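NH(3)-dependent NAD(+) synthetase (Francisella tularensis subsp. holarctica LVS, PDB 3FIU) is an NAD synthetase family member with a parallel alpha/beta nucleotide-binding fold of the HUP type, modelled here as a dimer with AMP and pyrophosphate bound. Local coordinates at residues N136-G141 with A160-P165. Numbering follows the deposited sequence.
Sequences NRIVIG and AADILP
V139 and D162 join strand 137-139, the outermost of a HUP-type parallel sheet within this chain, to the loop between helices 145-150 and 171-180, which crosses the strand steeply, about 75° apart in direction, on the side not taken by strand 31-35. Here an aspartate side chain continues what backbone pairing begins. The N-H of V139 points almost straight at D162 OD2 (2.9 Å, 171° at the hydrogen), meeting it from above the carboxylate plane, and D162 N returns a bond to V139 O. The rotation of D162, with CG beside the backbone N (chi1 -62°), lets OD2 and the backbone N both engage V139. I163 N adds a weak second bond to V139 O. One residue pair further, I140 and I163 form a single beta bridge, in which G141 N donates to I163 O at 2.8 Å, nearly in line with the carbonyl.

The other carboxylate oxygen, OD1, is held by the hydroxyl of Y129 and by a salt bridge to K155 of the second subunit, so this outermost strand is tied to the dimer interface.

Apolar groups fill in around these bonds. I163 CG2 touches both I138 CD1 and I140 CG1 at 3.9 Å, its side chain lying alongside that of I140, while helix 9-25 packs on I163 through W19 and L20. P165 crosses I140 at about a right angle, ring CD to CG2. G141 lies near the bound AMP, and its backbone is closely packed: A161 CB sits 3.2 Å from G141 N, and L164 CD2 comes within 3.5 Å of G141 CA.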
loop_
_atom_site.group_PDB
_atom_site.type_symbol
_atom_site.label_atom_id
_atom_site.label_comp_id
_atom_site.label_asym_id
_atom_site.label_seq_id
_atom_site.Cartn_x
_atom_site.Cartn_y
_atom_site.Cartn_z
ATOM N N ASN A 136 17.215 4.923 -5.607
ATOM C CA ASN A 136 16.586 6.269 -5.508
ATOM C C ASN A 136 15.662 6.610 -6.684
ATOM O O ASN A 136 15.828 7.637 -7.344
ATOM C CB ASN A 136 17.633 7.393 -5.302
ATOM C CG ASN A 136 17.003 8.742 -4.921
ATOM O OD1 ASN A 136 17.481 9.800 -5.344
ATOM N ND2 ASN A 136 15.931 8.707 -4.134
ATOM N N ARG A 137 14.699 5.735 -6.955
ATOM C CA ARG A 137 13.718 5.981 -8.009
ATOM C C ARG A 137 12.361 6.245 -7.415
ATOM O O ARG A 137 12.129 5.922 -6.254
ATOM C CB ARG A 137 13.584 4.752 -8.932
ATOM C CG ARG A 137 14.915 4.283 -9.568
ATOM C CD ARG A 137 15.540 5.317 -10.522
ATOM N NE ARG A 137 16.811 4.808 -11.049
ATOM C CZ ARG A 137 16.920 3.983 -12.090
ATOM N NH1 ARG A 137 15.830 3.597 -12.769
ATOM N NH2 ARG A 137 18.124 3.556 -12.476
ATOM N N ILE A 138 11.451 6.800 -8.207
ATOM C CA ILE A 138 10.039 6.770 -7.815
ATOM C C ILE A 138 9.243 5.759 -8.639
ATOM O O ILE A 138 9.597 5.495 -9.781
ATOM C CB ILE A 138 9.370 8.151 -7.802
ATOM C CG1 ILE A 138 9.486 8.867 -9.167
ATOM C CG2 ILE A 138 9.972 8.965 -6.694
ATOM C CD1 ILE A 138 8.619 10.173 -9.226
ATOM N N VAL A 139 8.187 5.199 -8.043
ATOM C CA VAL A 139 7.410 4.134 -8.670
ATOM C C VAL A 139 6.261 4.751 -9.442
ATOM O O VAL A 139 5.383 5.428 -8.870
ATOM C CB VAL A 139 6.828 3.141 -7.602
ATOM C CG1 VAL A 139 5.935 2.091 -8.285
ATOM C CG2 VAL A 139 7.942 2.493 -6.831
ATOM N N ILE A 140 6.256 4.517 -10.746
ATOM C CA ILE A 140 5.165 4.986 -11.594
ATOM C C ILE A 140 3.999 4.014 -11.555
ATOM O O ILE A 140 4.153 2.835 -11.944
ATOM C CB ILE A 140 5.611 5.111 -13.045
ATOM C CG1 ILE A 140 6.714 6.159 -13.171
ATOM C CG2 ILE A 140 4.349 5.448 -13.923
ATOM C CD1 ILE A 140 7.280 6.321 -14.565
ATOM N N GLY A 141 2.835 4.485 -11.099
ATOM C CA GLY A 141 1.609 3.692 -11.158
ATOM C C GLY A 141 0.904 3.935 -12.490
ATOM O O GLY A 141 0.977 5.023 -13.046
ATOM N N ALA A 160 -0.987 1.197 -5.674
ATOM C CA ALA A 160 -0.006 1.835 -4.787
ATOM C C ALA A 160 1.209 2.285 -5.573
ATOM O O ALA A 160 1.988 1.453 -6.054
ATOM C CB ALA A 160 0.420 0.870 -3.702
ATOM N N ALA A 161 1.384 3.596 -5.721
ATOM C CA ALA A 161 2.542 4.105 -6.449
ATOM C C ALA A 161 2.889 5.498 -5.927
ATOM O O ALA A 161 2.208 6.003 -5.045
ATOM C CB ALA A 161 2.255 4.128 -7.959
ATOM N N ASP A 162 3.952 6.094 -6.456
ATOM C CA ASP A 162 4.364 7.438 -6.040
ATOM C C ASP A 162 3.754 8.488 -6.946
ATOM O O ASP A 162 3.542 9.630 -6.524
ATOM C CB ASP A 162 5.879 7.563 -6.053
ATOM C CG ASP A 162 6.555 6.617 -5.077
ATOM O OD1 ASP A 162 5.955 6.315 -4.015
ATOM O OD2 ASP A 162 7.696 6.190 -5.360
ATOM N N ILE A 163 3.469 8.096 -8.198
ATOM C CA ILE A 163 3.072 9.064 -9.214
ATOM C C ILE A 163 2.213 8.352 -10.251
ATOM O O ILE A 163 2.531 7.216 -10.642
ATOM C CB ILE A 163 4.319 9.761 -9.852
ATOM C CG1 ILE A 163 3.893 10.910 -10.765
ATOM C CG2 ILE A 163 5.226 8.747 -10.590
ATOM C CD1 ILE A 163 5.047 11.933 -11.015
ATOM N N LEU A 164 1.129 9.016 -10.652
ATOM C CA LEU A 164 0.120 8.444 -11.539
ATOM C C LEU A 164 -0.089 9.333 -12.775
ATOM O O LEU A 164 -1.017 10.154 -12.820
ATOM C CB LEU A 164 -1.216 8.217 -10.775
ATOM C CG LEU A 164 -1.262 7.297 -9.531
ATOM C CD1 LEU A 164 -2.692 7.195 -8.956
ATOM C CD2 LEU A 164 -0.742 5.893 -9.828
ATOM N N PRO A 165 0.766 9.172 -13.795
ATOM C CA PRO A 165 0.640 10.030 -14.991
ATOM C C PRO A 165 -0.608 9.795 -15.849
ATOM O O PRO A 165 -0.983 10.685 -16.608
ATOM C CB PRO A 165 1.907 9.710 -15.803
ATOM C CG PRO A 165 2.261 8.285 -15.411
ATOM C CD PRO A 165 1.872 8.185 -13.915
#